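Local structure of esterase (Pelagibacterium halotolerans, 5DWD) at residues A35-A40 / F68-F73; V45-Y50 / T133-F138; G61-D66 / T231-L236; A75-H80 / F87-F92; L156-A161 / K179-L184. The protein probably hydrolyses carboxylic esters, as a carboxylesterase of the alpha/beta-hydrolase superfamily. One frame throughout, in Å; residues are numbered along the deposited sequence.

Contact 1: A35-A40 / F68-F73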
# COMPACT_ATOMS: atom_id res chain seq x y z
N ALA B 35 14.27 -13.38 17.37
CA ALA B 35 14.77 -13.77 16.07
C ALA B 35 15.92 -14.77 16.28
O ALA B 35 16.76 -14.55 17.14
CB ALA B 35 15.27 -12.56 15.32
N VAL B 36 15.87 -15.86 15.55
CA VAL B 36 16.81 -16.96 15.63
C VAL B 36 18.22 -16.43 15.43
O VAL B 36 19.13 -16.82 16.15
CB VAL B 36 16.51 -18.02 14.55
CG1 VAL B 36 17.73 -18.94 14.27
CG2 VAL B 36 15.31 -18.83 14.97
N SER B 37 18.37 -15.52 14.48
CA SER B 37 19.66 -14.93 14.15
C SER B 37 20.26 -14.04 15.24
O SER B 37 21.44 -13.67 15.15
CB SER B 37 19.51 -14.08 12.90
OG SER B 37 18.86 -12.83 13.21
N GLY B 38 19.49 -13.65 16.25
CA GLY B 38 19.94 -12.67 17.21
C GLY B 38 19.65 -11.19 16.94
O GLY B 38 19.85 -10.33 17.81
N ALA B 39 19.20 -10.83 15.75
CA ALA B 39 18.87 -9.40 15.54
C ALA B 39 17.68 -9.27 14.60
O ALA B 39 17.79 -9.52 13.38
CB ALA B 39 20.05 -8.64 15.02
N ALA B 40 16.55 -8.90 15.18
CA ALA B 40 15.27 -8.90 14.45
C ALA B 40 15.23 -7.77 13.45
O ALA B 40 15.50 -6.61 13.80
CB ALA B 40 14.11 -8.81 15.41
N PHE B 68 12.24 -18.16 8.74
CA PHE B 68 12.39 -16.71 8.82
C PHE B 68 13.25 -16.36 9.99
O PHE B 68 12.84 -15.94 11.07
CB PHE B 68 10.97 -16.05 8.90
CG PHE B 68 10.12 -16.40 7.74
CD1 PHE B 68 10.48 -16.01 6.51
CD2 PHE B 68 9.02 -17.18 7.86
CE1 PHE B 68 9.77 -16.42 5.42
CE2 PHE B 68 8.29 -17.58 6.76
CZ PHE B 68 8.65 -17.17 5.55
N PRO B 69 14.58 -16.55 9.82
CA PRO B 69 15.43 -16.47 10.98
C PRO B 69 15.69 -15.10 11.52
O PRO B 69 16.20 -14.98 12.60
CB PRO B 69 16.75 -17.10 10.47
CG PRO B 69 16.74 -16.74 9.06
CD PRO B 69 15.32 -16.98 8.63
N ASP B 70 15.30 -14.05 10.79
CA ASP B 70 15.47 -12.67 11.30
C ASP B 70 14.16 -12.03 11.77
O ASP B 70 14.11 -10.83 12.03
CB ASP B 70 16.04 -11.80 10.17
CG ASP B 70 17.39 -12.31 9.65
OD1 ASP B 70 18.24 -12.74 10.47
OD2 ASP B 70 17.56 -12.28 8.41
N THR B 71 13.15 -12.88 11.98
CA THR B 71 11.83 -12.42 12.45
C THR B 71 11.62 -12.74 13.92
O THR B 71 11.82 -13.87 14.38
CB THR B 71 10.75 -13.03 11.51
OG1 THR B 71 11.09 -12.65 10.19
CG2 THR B 71 9.32 -12.46 11.86
N MET B 72 11.18 -11.72 14.67
CA MET B 72 10.68 -11.87 16.02
C MET B 72 9.13 -12.16 15.92
O MET B 72 8.48 -11.60 15.05
CB MET B 72 10.85 -10.55 16.78
CG MET B 72 10.26 -10.55 18.17
SD MET B 72 10.42 -8.89 18.89
CE MET B 72 9.90 -8.99 20.58
N PHE B 73 8.66 -13.03 16.80
CA PHE B 73 7.22 -13.39 16.85
C PHE B 73 6.67 -13.03 18.22
O PHE B 73 7.23 -13.36 19.26
CB PHE B 73 7.04 -14.87 16.57
CG PHE B 73 7.49 -15.27 15.22
CD1 PHE B 73 8.85 -15.63 14.97
CD2 PHE B 73 6.58 -15.33 14.18
CE1 PHE B 73 9.20 -15.99 13.64
CE2 PHE B 73 6.96 -15.65 12.92
CZ PHE B 73 8.28 -15.98 12.63
O HOH W 1 13.28 -16.04 13.88

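Contact 2: V45-Y50 / T133-F138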
# COMPACT_ATOMS: atom_id res chain seq x y z
N VAL B 45 3.18 -10.29 14.57
CA VAL B 45 2.30 -10.28 15.72
C VAL B 45 1.16 -11.25 15.39
O VAL B 45 0.49 -11.10 14.36
CB VAL B 45 1.74 -8.88 15.96
CG1 VAL B 45 0.77 -8.85 17.07
CG2 VAL B 45 2.91 -7.92 16.26
N LEU B 46 0.93 -12.17 16.30
CA LEU B 46 -0.07 -13.22 16.11
C LEU B 46 -1.21 -13.03 17.06
O LEU B 46 -1.01 -13.00 18.23
CB LEU B 46 0.57 -14.60 16.43
CG LEU B 46 1.79 -14.95 15.62
CD1 LEU B 46 2.72 -15.91 16.34
CD2 LEU B 46 1.38 -15.56 14.28
N LEU B 47 -2.45 -12.98 16.54
CA LEU B 47 -3.65 -12.65 17.33
C LEU B 47 -4.56 -13.88 17.37
O LEU B 47 -5.12 -14.31 16.31
CB LEU B 47 -4.38 -11.44 16.76
CG LEU B 47 -3.57 -10.16 16.53
CD1 LEU B 47 -4.49 -9.07 15.97
CD2 LEU B 47 -2.94 -9.72 17.86
N HIS B 48 -4.74 -14.38 18.59
CA HIS B 48 -5.61 -15.59 18.81
C HIS B 48 -7.11 -15.35 18.66
O HIS B 48 -7.60 -14.20 18.65
CB HIS B 48 -5.28 -16.25 20.14
CG HIS B 48 -5.68 -15.44 21.32
ND1 HIS B 48 -7.00 -15.32 21.70
CD2 HIS B 48 -4.97 -14.65 22.17
CE1 HIS B 48 -7.09 -14.57 22.79
NE2 HIS B 48 -5.88 -14.09 23.05
N GLY B 49 -7.85 -16.47 18.56
CA GLY B 49 -9.29 -16.41 18.47
C GLY B 49 -9.98 -16.40 19.80
O GLY B 49 -9.38 -16.50 20.88
N TYR B 50 -11.32 -16.32 19.75
CA TYR B 50 -12.13 -16.30 20.93
C TYR B 50 -12.00 -17.58 21.71
O TYR B 50 -12.12 -18.67 21.16
CB TYR B 50 -13.60 -16.12 20.52
CG TYR B 50 -14.61 -16.09 21.64
CD1 TYR B 50 -14.93 -14.83 22.29
CD2 TYR B 50 -15.26 -17.20 22.05
CE1 TYR B 50 -15.87 -14.80 23.32
CE2 TYR B 50 -16.26 -17.15 23.09
CZ TYR B 50 -16.52 -15.96 23.72
OH TYR B 50 -17.49 -15.91 24.74
N THR B 133 6.36 -4.91 10.13
CA THR B 133 5.50 -5.75 10.95
C THR B 133 4.40 -6.35 10.09
O THR B 133 3.84 -5.67 9.25
CB THR B 133 4.84 -4.90 12.03
OG1 THR B 133 5.84 -4.30 12.89
CG2 THR B 133 3.86 -5.70 12.91
N ILE B 134 4.15 -7.63 10.32
CA ILE B 134 3.00 -8.33 9.72
C ILE B 134 2.06 -8.68 10.85
O ILE B 134 2.45 -9.28 11.86
CB ILE B 134 3.45 -9.55 8.96
CG1 ILE B 134 4.46 -9.13 7.87
CG2 ILE B 134 2.28 -10.31 8.42
CD1 ILE B 134 5.13 -10.26 7.20
N LEU B 135 0.80 -8.26 10.72
CA LEU B 135 -0.19 -8.67 11.69
C LEU B 135 -0.95 -9.90 11.16
O LEU B 135 -1.51 -9.80 10.08
CB LEU B 135 -1.23 -7.53 11.81
CG LEU B 135 -1.49 -6.77 13.03
CD1 LEU B 135 -2.72 -5.89 12.95
CD2 LEU B 135 -1.50 -7.58 14.33
N VAL B 136 -0.96 -10.96 11.95
CA VAL B 136 -1.53 -12.26 11.61
C VAL B 136 -2.62 -12.60 12.63
O VAL B 136 -2.36 -12.56 13.83
CB VAL B 136 -0.43 -13.33 11.59
CG1 VAL B 136 -1.00 -14.71 11.26
CG2 VAL B 136 0.60 -12.91 10.54
N GLY B 137 -3.82 -12.94 12.17
CA GLY B 137 -4.86 -13.33 13.15
C GLY B 137 -5.65 -14.53 12.72
O GLY B 137 -5.69 -14.85 11.55
N PHE B 138 -6.23 -15.21 13.71
CA PHE B 138 -7.16 -16.29 13.47
C PHE B 138 -8.51 -15.97 14.09
O PHE B 138 -8.57 -15.58 15.26
CB PHE B 138 -6.66 -17.62 14.07
CG PHE B 138 -7.63 -18.77 13.94
CD1 PHE B 138 -7.90 -19.31 12.72
CD2 PHE B 138 -8.27 -19.30 15.03
CE1 PHE B 138 -8.82 -20.35 12.58
CE2 PHE B 138 -9.15 -20.37 14.90
CZ PHE B 138 -9.47 -20.87 13.66

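Contact 3: G61-D66 / T231-L236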
# COMPACT_ATOMS: atom_id res chain seq x y z
N GLY B 61 4.39 -19.36 15.31
CA GLY B 61 5.64 -18.65 15.42
C GLY B 61 6.83 -19.61 15.41
O GLY B 61 7.80 -19.40 14.69
N GLN B 62 6.70 -20.69 16.16
CA GLN B 62 7.76 -21.71 16.21
C GLN B 62 7.95 -22.36 14.85
O GLN B 62 9.09 -22.67 14.44
CB GLN B 62 7.45 -22.73 17.30
CG GLN B 62 8.65 -23.52 17.77
CD GLN B 62 9.63 -22.73 18.61
OE1 GLN B 62 10.77 -22.55 18.21
NE2 GLN B 62 9.19 -22.28 19.80
N PHE B 63 6.85 -22.60 14.14
CA PHE B 63 6.90 -23.23 12.81
C PHE B 63 7.59 -22.28 11.84
O PHE B 63 8.43 -22.69 11.03
CB PHE B 63 5.49 -23.58 12.35
CG PHE B 63 5.40 -24.07 10.96
CD1 PHE B 63 5.64 -25.39 10.66
CD2 PHE B 63 5.07 -23.21 9.93
CE1 PHE B 63 5.57 -25.82 9.35
CE2 PHE B 63 5.00 -23.64 8.62
CZ PHE B 63 5.26 -24.96 8.33
N TRP B 64 7.24 -21.00 11.90
CA TRP B 64 7.70 -20.07 10.91
C TRP B 64 9.12 -19.62 11.23
O TRP B 64 9.83 -19.19 10.32
CB TRP B 64 6.78 -18.83 10.84
CG TRP B 64 5.64 -19.05 9.95
CD1 TRP B 64 5.57 -19.83 8.89
CD2 TRP B 64 4.40 -18.35 10.01
NE1 TRP B 64 4.41 -19.73 8.27
CE2 TRP B 64 3.64 -18.80 8.94
CE3 TRP B 64 3.86 -17.42 10.89
CZ2 TRP B 64 2.33 -18.42 8.72
CZ3 TRP B 64 2.55 -17.01 10.67
CH2 TRP B 64 1.81 -17.50 9.58
N ARG B 65 9.53 -19.66 12.48
CA ARG B 65 10.91 -19.17 12.81
C ARG B 65 11.96 -20.05 12.09
O ARG B 65 13.06 -19.54 11.75
CB ARG B 65 11.17 -19.04 14.31
CG ARG B 65 11.37 -20.36 14.99
CD ARG B 65 11.51 -20.29 16.50
NE ARG B 65 12.23 -19.16 17.07
CZ ARG B 65 12.70 -19.14 18.32
NH1 ARG B 65 12.52 -20.21 19.15
NH2 ARG B 65 13.37 -18.06 18.77
N ASP B 66 11.65 -21.32 11.79
CA ASP B 66 12.55 -22.16 10.97
C ASP B 66 12.82 -21.59 9.56
O ASP B 66 13.90 -21.81 8.99
CB ASP B 66 12.02 -23.59 10.84
CG ASP B 66 12.09 -24.35 12.16
OD1 ASP B 66 12.82 -23.97 13.12
OD2 ASP B 66 11.42 -25.38 12.20
N THR B 231 0.22 -21.63 1.96
CA THR B 231 -0.11 -20.37 1.25
C THR B 231 0.49 -19.16 2.05
O THR B 231 1.12 -18.29 1.45
CB THR B 231 -1.59 -20.23 1.00
OG1 THR B 231 -2.03 -21.33 0.13
CG2 THR B 231 -1.92 -18.91 0.41
N ALA B 232 0.25 -19.14 3.36
CA ALA B 232 0.77 -18.08 4.23
C ALA B 232 2.29 -18.01 4.26
O ALA B 232 2.86 -16.96 4.18
CB ALA B 232 0.21 -18.16 5.66
N THR B 233 2.92 -19.16 4.31
CA THR B 233 4.39 -19.24 4.36
C THR B 233 4.99 -18.70 3.06
O THR B 233 5.90 -17.90 3.06
CB THR B 233 4.89 -20.69 4.61
OG1 THR B 233 4.33 -21.21 5.81
CG2 THR B 233 6.41 -20.73 4.74
N ALA B 234 4.41 -19.08 1.94
CA ALA B 234 4.85 -18.53 0.68
C ALA B 234 4.66 -17.04 0.56
O ALA B 234 5.48 -16.37 -0.04
CB ALA B 234 4.23 -19.29 -0.46
N PHE B 235 3.55 -16.51 1.09
CA PHE B 235 3.33 -15.10 1.10
C PHE B 235 4.37 -14.39 1.98
O PHE B 235 4.89 -13.36 1.57
CB PHE B 235 1.91 -14.81 1.57
CG PHE B 235 1.51 -13.35 1.61
CD1 PHE B 235 1.28 -12.61 0.46
CD2 PHE B 235 1.30 -12.69 2.83
CE1 PHE B 235 0.82 -11.29 0.54
CE2 PHE B 235 0.83 -11.39 2.89
CZ PHE B 235 0.63 -10.68 1.75
N LEU B 236 4.64 -14.93 3.14
CA LEU B 236 5.73 -14.39 4.04
C LEU B 236 7.11 -14.36 3.31
O LEU B 236 7.84 -13.37 3.38
CB LEU B 236 5.83 -15.21 5.30
CG LEU B 236 5.05 -14.85 6.58
CD1 LEU B 236 4.36 -13.54 6.62
CD2 LEU B 236 4.68 -15.97 7.52

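Contact 4: A75-H80 / F87-F92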
# COMPACT_ATOMS: atom_id res chain seq x y z
N ALA B 75 2.86 -13.11 20.50
CA ALA B 75 1.42 -13.52 20.52
C ALA B 75 0.77 -13.04 21.82
O ALA B 75 0.79 -13.76 22.81
CB ALA B 75 1.33 -15.02 20.47
N PRO B 76 0.18 -11.82 21.81
CA PRO B 76 -0.43 -11.31 23.04
C PRO B 76 -1.68 -12.02 23.42
O PRO B 76 -2.47 -12.45 22.55
CB PRO B 76 -0.73 -9.88 22.73
CG PRO B 76 -0.79 -9.84 21.23
CD PRO B 76 0.15 -10.85 20.73
N ASN B 77 -1.85 -12.18 24.73
CA ASN B 77 -3.16 -12.57 25.22
C ASN B 77 -4.13 -11.38 25.05
O ASN B 77 -3.77 -10.25 25.37
CB ASN B 77 -3.12 -12.99 26.66
CG ASN B 77 -2.26 -14.17 26.90
OD1 ASN B 77 -2.32 -15.20 26.16
ND2 ASN B 77 -1.50 -14.12 28.01
N ALA B 78 -5.37 -11.63 24.59
CA ALA B 78 -6.36 -10.62 24.50
C ALA B 78 -6.68 -10.10 25.92
O ALA B 78 -6.40 -10.78 26.90
CB ALA B 78 -7.59 -11.20 23.83
N PRO B 79 -7.28 -8.91 25.99
CA PRO B 79 -7.32 -8.22 27.22
C PRO B 79 -8.34 -8.69 28.26
O PRO B 79 -8.31 -8.24 29.39
CB PRO B 79 -7.63 -6.78 26.78
CG PRO B 79 -8.26 -6.89 25.44
CD PRO B 79 -7.57 -8.05 24.84
N HIS B 80 -9.25 -9.55 27.89
CA HIS B 80 -10.31 -9.97 28.79
C HIS B 80 -10.37 -11.48 28.86
O HIS B 80 -10.19 -12.18 27.85
CB HIS B 80 -11.60 -9.52 28.16
CG HIS B 80 -11.64 -8.08 27.78
ND1 HIS B 80 -11.71 -7.06 28.71
CD2 HIS B 80 -11.61 -7.47 26.56
CE1 HIS B 80 -11.72 -5.89 28.09
NE2 HIS B 80 -11.67 -6.12 26.79
N PHE B 87 -10.52 -20.31 30.93
CA PHE B 87 -9.10 -20.61 30.78
C PHE B 87 -8.47 -19.91 29.58
O PHE B 87 -7.22 -20.00 29.40
CB PHE B 87 -8.88 -22.11 30.67
CG PHE B 87 -9.40 -22.88 31.82
CD1 PHE B 87 -8.62 -22.93 32.97
CD2 PHE B 87 -10.65 -23.52 31.81
CE1 PHE B 87 -9.07 -23.62 34.07
CE2 PHE B 87 -11.11 -24.18 32.91
CZ PHE B 87 -10.29 -24.23 34.06
N GLY B 88 -9.26 -19.20 28.79
CA GLY B 88 -8.77 -18.43 27.65
C GLY B 88 -9.17 -16.97 27.71
O GLY B 88 -9.70 -16.51 28.75
N TYR B 89 -8.99 -16.32 26.60
CA TYR B 89 -9.18 -14.88 26.48
C TYR B 89 -10.08 -14.50 25.31
O TYR B 89 -10.27 -15.32 24.36
CB TYR B 89 -7.81 -14.20 26.31
CG TYR B 89 -6.88 -14.44 27.48
CD1 TYR B 89 -7.03 -13.76 28.69
CD2 TYR B 89 -5.96 -15.49 27.40
CE1 TYR B 89 -6.15 -14.02 29.74
CE2 TYR B 89 -5.08 -15.78 28.46
CZ TYR B 89 -5.22 -15.04 29.63
OH TYR B 89 -4.42 -15.32 30.67
N GLU B 90 -10.62 -13.29 25.34
CA GLU B 90 -11.41 -12.74 24.25
C GLU B 90 -10.99 -11.34 23.94
O GLU B 90 -10.60 -10.59 24.89
CB GLU B 90 -12.94 -12.79 24.56
CG GLU B 90 -13.32 -11.93 25.79
CD GLU B 90 -14.75 -12.05 26.26
OE1 GLU B 90 -15.34 -13.13 26.10
OE2 GLU B 90 -15.26 -10.99 26.80
N TRP B 91 -11.00 -10.96 22.66
CA TRP B 91 -10.76 -9.58 22.29
C TRP B 91 -11.99 -8.75 22.69
O TRP B 91 -11.89 -7.56 23.00
CB TRP B 91 -10.42 -9.44 20.77
CG TRP B 91 -9.17 -10.10 20.44
CD1 TRP B 91 -9.00 -11.39 19.93
CD2 TRP B 91 -7.86 -9.58 20.69
NE1 TRP B 91 -7.66 -11.64 19.89
CE2 TRP B 91 -6.95 -10.59 20.35
CE3 TRP B 91 -7.39 -8.37 21.20
CZ2 TRP B 91 -5.57 -10.43 20.50
CZ3 TRP B 91 -6.00 -8.20 21.34
CH2 TRP B 91 -5.11 -9.23 20.99
N PHE B 92 -13.15 -9.38 22.60
CA PHE B 92 -14.43 -8.76 22.93
C PHE B 92 -15.45 -9.85 23.15
O PHE B 92 -15.25 -10.98 22.68
CB PHE B 92 -14.91 -7.74 21.88
CG PHE B 92 -14.94 -8.27 20.45
CD1 PHE B 92 -16.05 -8.97 19.96
CD2 PHE B 92 -13.90 -8.02 19.56
CE1 PHE B 92 -16.10 -9.43 18.65
CE2 PHE B 92 -13.95 -8.46 18.25
CZ PHE B 92 -15.08 -9.13 17.81
O HOH W 2 -13.11 -5.33 23.97

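Contact 5: L156-A161 / K179-L184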
# COMPACT_ATOMS: atom_id res chain seq x y z
N LEU B 156 1.36 -1.31 7.67
CA LEU B 156 2.07 -2.53 7.92
C LEU B 156 2.71 -3.08 6.66
O LEU B 156 2.33 -2.78 5.54
CB LEU B 156 1.07 -3.58 8.44
CG LEU B 156 0.42 -3.21 9.76
CD1 LEU B 156 -0.87 -3.97 9.96
CD2 LEU B 156 1.37 -3.50 10.93
N LYS B 157 3.65 -3.98 6.85
CA LYS B 157 4.23 -4.72 5.76
C LYS B 157 3.14 -5.60 5.17
O LYS B 157 3.14 -5.76 3.97
CB LYS B 157 5.34 -5.59 6.25
CG LYS B 157 6.11 -6.30 5.18
CD LYS B 157 7.20 -7.22 5.76
CE LYS B 157 8.26 -6.44 6.48
NZ LYS B 157 9.11 -5.64 5.57
N ALA B 158 2.23 -6.12 6.02
CA ALA B 158 1.13 -6.97 5.50
C ALA B 158 0.15 -7.35 6.60
O ALA B 158 0.52 -7.28 7.77
CB ALA B 158 1.66 -8.27 4.91
N ILE B 159 -1.06 -7.82 6.21
CA ILE B 159 -1.94 -8.49 7.15
C ILE B 159 -2.25 -9.89 6.57
O ILE B 159 -2.56 -10.01 5.41
CB ILE B 159 -3.26 -7.68 7.37
CG1 ILE B 159 -2.93 -6.26 7.83
CG2 ILE B 159 -4.27 -8.42 8.21
CD1 ILE B 159 -4.10 -5.36 7.89
N ILE B 160 -2.27 -10.88 7.46
CA ILE B 160 -2.71 -12.23 7.16
C ILE B 160 -3.92 -12.54 8.07
O ILE B 160 -3.78 -12.53 9.29
CB ILE B 160 -1.66 -13.32 7.27
CG1 ILE B 160 -0.48 -12.95 6.41
CG2 ILE B 160 -2.32 -14.65 6.82
CD1 ILE B 160 0.67 -13.94 6.46
N ALA B 161 -5.08 -12.75 7.45
CA ALA B 161 -6.32 -13.03 8.18
C ALA B 161 -6.80 -14.42 7.89
O ALA B 161 -7.31 -14.65 6.80
CB ALA B 161 -7.37 -12.00 7.81
N LYS B 179 -2.95 1.05 3.54
CA LYS B 179 -3.31 -0.02 2.56
C LYS B 179 -2.21 -1.00 2.38
O LYS B 179 -1.69 -1.19 1.28
CB LYS B 179 -3.74 0.62 1.22
CG LYS B 179 -4.89 1.54 1.39
CD LYS B 179 -5.42 2.07 0.10
CE LYS B 179 -6.42 3.18 0.34
NZ LYS B 179 -7.01 3.75 -0.88
N PRO B 180 -1.94 -1.78 3.44
CA PRO B 180 -0.97 -2.82 3.29
C PRO B 180 -1.54 -3.96 2.43
O PRO B 180 -2.79 -4.05 2.32
CB PRO B 180 -0.82 -3.30 4.72
CG PRO B 180 -2.16 -3.15 5.31
CD PRO B 180 -2.62 -1.80 4.76
N PRO B 181 -0.69 -4.83 1.87
CA PRO B 181 -1.22 -6.02 1.24
C PRO B 181 -1.88 -6.93 2.28
O PRO B 181 -1.47 -6.99 3.41
CB PRO B 181 -0.02 -6.74 0.69
CG PRO B 181 1.15 -6.12 1.32
CD PRO B 181 0.78 -4.75 1.77
N VAL B 182 -2.91 -7.67 1.81
CA VAL B 182 -3.72 -8.47 2.70
C VAL B 182 -3.89 -9.83 2.05
O VAL B 182 -4.24 -9.94 0.89
CB VAL B 182 -5.11 -7.82 2.97
CG1 VAL B 182 -6.04 -8.78 3.72
CG2 VAL B 182 -4.98 -6.48 3.70
N LEU B 183 -3.66 -10.86 2.82
CA LEU B 183 -3.97 -12.22 2.41
C LEU B 183 -5.06 -12.80 3.31
O LEU B 183 -4.90 -12.86 4.56
CB LEU B 183 -2.75 -13.09 2.56
CG LEU B 183 -2.81 -14.60 2.35
CD1 LEU B 183 -3.45 -14.92 1.03
CD2 LEU B 183 -1.49 -15.29 2.56
N LEU B 184 -6.18 -13.21 2.72
CA LEU B 184 -7.26 -13.88 3.41
C LEU B 184 -7.19 -15.36 3.13
O LEU B 184 -6.99 -15.73 1.97
CB LEU B 184 -8.61 -13.38 2.88
CG LEU B 184 -8.81 -11.85 2.88
CD1 LEU B 184 -10.04 -11.47 2.03
CD2 LEU B 184 -8.91 -11.24 4.27

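Contact 1: A35-A40 / F68-F73
Ser37 grips the 68-73 segment twice from the corner of a type I beta turn, Ala35 to Gly38, that faces a second type I turn, Phe68 to Thr71. Its backbone N donates to Pro69 O at 2.9 Å, coming in tilted from the carbonyl plane. Its hydroxyl OG donates to Asp70 OD1 at 2.8 Å, meeting the anti lone pair of OD1, the one turned away from the other carboxylate oxygen. With OG tucked between its own N and carbonyl carbon (chi1 76°), the same oxygen also accepts from Ala39 N, which makes an ST turn and fixes the hydroxyl.

Apolar contacts flank this polar grip: Val36 CB lies 4.2 Å from Pro69 CB, and Ala40 CB packs 3.9 Å from Met72 CB. A water bridges the two turns, accepting from Val36 N and lying close to the carbonyl oxygens of Phe68 and Thr71.

Further out, the second turn runs into strand 71-74, which is tied to the start of strand 42-47: Thr71 OG1 bonds Ser42 OG, and Met72 bonds Ser42 through the backbone. Where the loop heads toward that strand, Ala40 CA makes a CA-H...O contact of 3.3 Å with Asp70 O.

Contact 2: V45-Y50 / T133-F138
Phe138 and Gly49 meet through the backbone where two parallel strands of the alpha/beta-hydrolase sheet end, Phe138 O lying 3.4 Å from Gly49 CA, and two rings flank this end. The Phe138 ring meets that of His222, the likely triad histidine, with the planes about 40° apart. The His48 ring meets the Trp91 indole. At its edges, ND1 donates to Gly49 O at 2.8 Å with the oxygen in the ring plane, and NE2 receives Ala78 N, so both nitrogens are occupied and the imidazole cannot easily turn.

Behind this end the strands run only 19° from parallel, held by a ladder of four backbone bonds: Val45 N to Ile134 O, Val136 N to Val45 O, Leu47 N to Val136 O and Phe138 N to Leu47 O. The third is the shortest, 2.7 Å between Leu47 N and Val136 O.

On one face of the sheet Leu135 CD2 is wedged between Val45 CG1, at 3.8 Å, and Leu47 CD1, at 3.7 Å; chi1 of Leu135 is -117°, away from a staggered position. Helix 101-126 covers this face with Leu115, Leu119 and Leu122. On the other face Leu46 and Val136 lie side by side, under helix 54-65.

The last two residues of strand 133-138 open a GxSxG sequence that probably forms the nucleophile elbow. At its first glycine the strands are close, Gly137 CA approaching Leu47 O to 3.3 Å.

Contact 3: G61-D66 / T231-L236
Trp64 reaches Thr233 and Leu236 because its CG lies beside the backbone N, opposite the carbonyl carbon (chi1 -85°), which sends the indole out from helix 54-65 toward helix 226-239. Thr233 answers with OG1 beside its own N (chi1 -56°), turned to the indole edge. This is helix-to-helix packing on one side of the alpha/beta-hydrolase sheet: the segment axes stay 11.8 Å apart and make an angle of 50°, a spacing that the large tryptophan bridges.

At the edge, Trp64 NE1 donates to Thr233 OG1 at 2.9 Å, with the oxygen in the ring plane. OG1 also bonds Leu229 O one helical turn back, so the hydroxyl is held from both its own helix and the neighbour. Ala232 CB closes on the same edge, 3.7 Å from Trp64 CZ2.

Over a face comes Leu236, whose CD2 stands 3.4 Å from the centroid of the Trp64 six-membered ring. The torsions of Leu236 lie off the staggered positions and its CG is nearly flat, so the exact placing of this branch is doubtful. Leu236 also touches Ile160 of the sheet, through CD1, and Phe68. The Phe63 ring presents its edge to the same hydroxyl, with CE2 3.8 Å from Thr233 OG1.

Contact 4: A75-H80 / F87-F92
His80 and Glu90 form an antiparallel hydrogen-bonded pair at the start of a two-stranded hairpin, where Glu90 N donates to His80 O at 2.8 Å, while His80 N returns only a weak bond of 3.5 Å to Glu90 O, and the touching parts otherwise run 90° apart. Two aromatic rings of 87-92 take up the side chains of 75-80.

Ala78 brings its methyl down on the Trp91 indole: CB sits 3.6 Å from the centroid of the five-membered ring, over the face. Pro79 CD also touches the benzene half, 3.7 Å from Trp91 CE3. Asn77 lies over a face of the Tyr89 ring, with CB 3.9 Å from the ring centroid and the amide stacked 20° from the ring plane. CG of Asn77 is opposite its carbonyl carbon (chi1 -62°), which lays the amide over the ring, and bonds to Gly54 N and Ser29 OG keep it from rotating.

His80 presents a ring edge to Trp91 O, CD2 lying 3.6 Å from that oxygen in the ring plane. A water joins the same two residues, 2.7 Å from Trp91 O and within bonding range of His80 NE2. His80 CB also rests 3.8 Å from Glu90 CG, while Glu90 OE1 is held by Gly83 N.

Pro76 and Pro79 lie against Phe118 and Val114 of helix 101-126, Trp91 packs on Leu47 of strand 42-47 and on Met144 of helix 140-149, and Glu90 touches Tyr50, a residue of the pocket that holds the bound polyether.

Contact 5: L156-A161 / K179-L184
Ile159 and its neighbours are joined to 179-184 first by backbone bonds in parallel register. Ile159 N donates to Pro181 O at 2.9 Å, Leu183 N gives to Ile159 O, and Ala161 N gives to Leu183 O; all three are nearly straight. Strands 158-161 and 182-184 run 9° apart, with 4.8 Å between their axes, a nearly parallel pairing.

CA-H...O contacts accompany these bonds. Ala158 CA leans on Pro181 O at 3.3 Å, and Val182 CA comes as near to Ile159 O, so each of those carbonyl oxygens is touched by a carbon as well as by an N-H.

The strands are the two outer elements of a beta-alpha-beta crossover, strand 158-162, helix 169-175 and strand 182-187, and they lie side by side in the alpha/beta-hydrolase sheet. Strand 133-138 adjoins 158-162 on its other edge.

Apolar packing divides between the two faces. Ile159 keeps CG1 beside its backbone N (chi1 -57°), which carries CD1 to within 3.9 Å of Pro180 CG; Ala161 CB lies 3.9 Å from Leu184 CD2 on the same face, where helix 140-149 supplies Ala142, Ala145 and Leu146. Ile160 and Leu183 stand on the reverse face, their branches only loosely in touch, against Leu236 and Phe235 of helix 226-239.

The two prolines, without an N-H, touch carbonyls through ring carbons: Pro180 CB is 3.3 Å from Leu156 O, and Pro181 CG is 3.3 Å from Lys157 O.

In the fold
Contacts 1, 2 and 5 all reach the seven-stranded sheet. Contact 1 lies toward its outer edge, its centre about 18 Å from that of contact 2, while contacts 2 and 5 adjoin, their centres about 11 Å apart, through neighbouring strands 133-138 and 158-162. Contact 3 packs two helices against one face and touches contacts 1, 2 and 5, with its second helix close to the C-terminus. Contact 4 lies beyond the end of strand 42-47, about 11 Å from contact 2 between centres and about 22 Å from contact 5. Along the chain contact 4 falls between the segments of contacts 2 and 3. Contact 2 carries the start of the probable nucleophile elbow and touches contact 4, so the two border the probable catalytic end of the sheet.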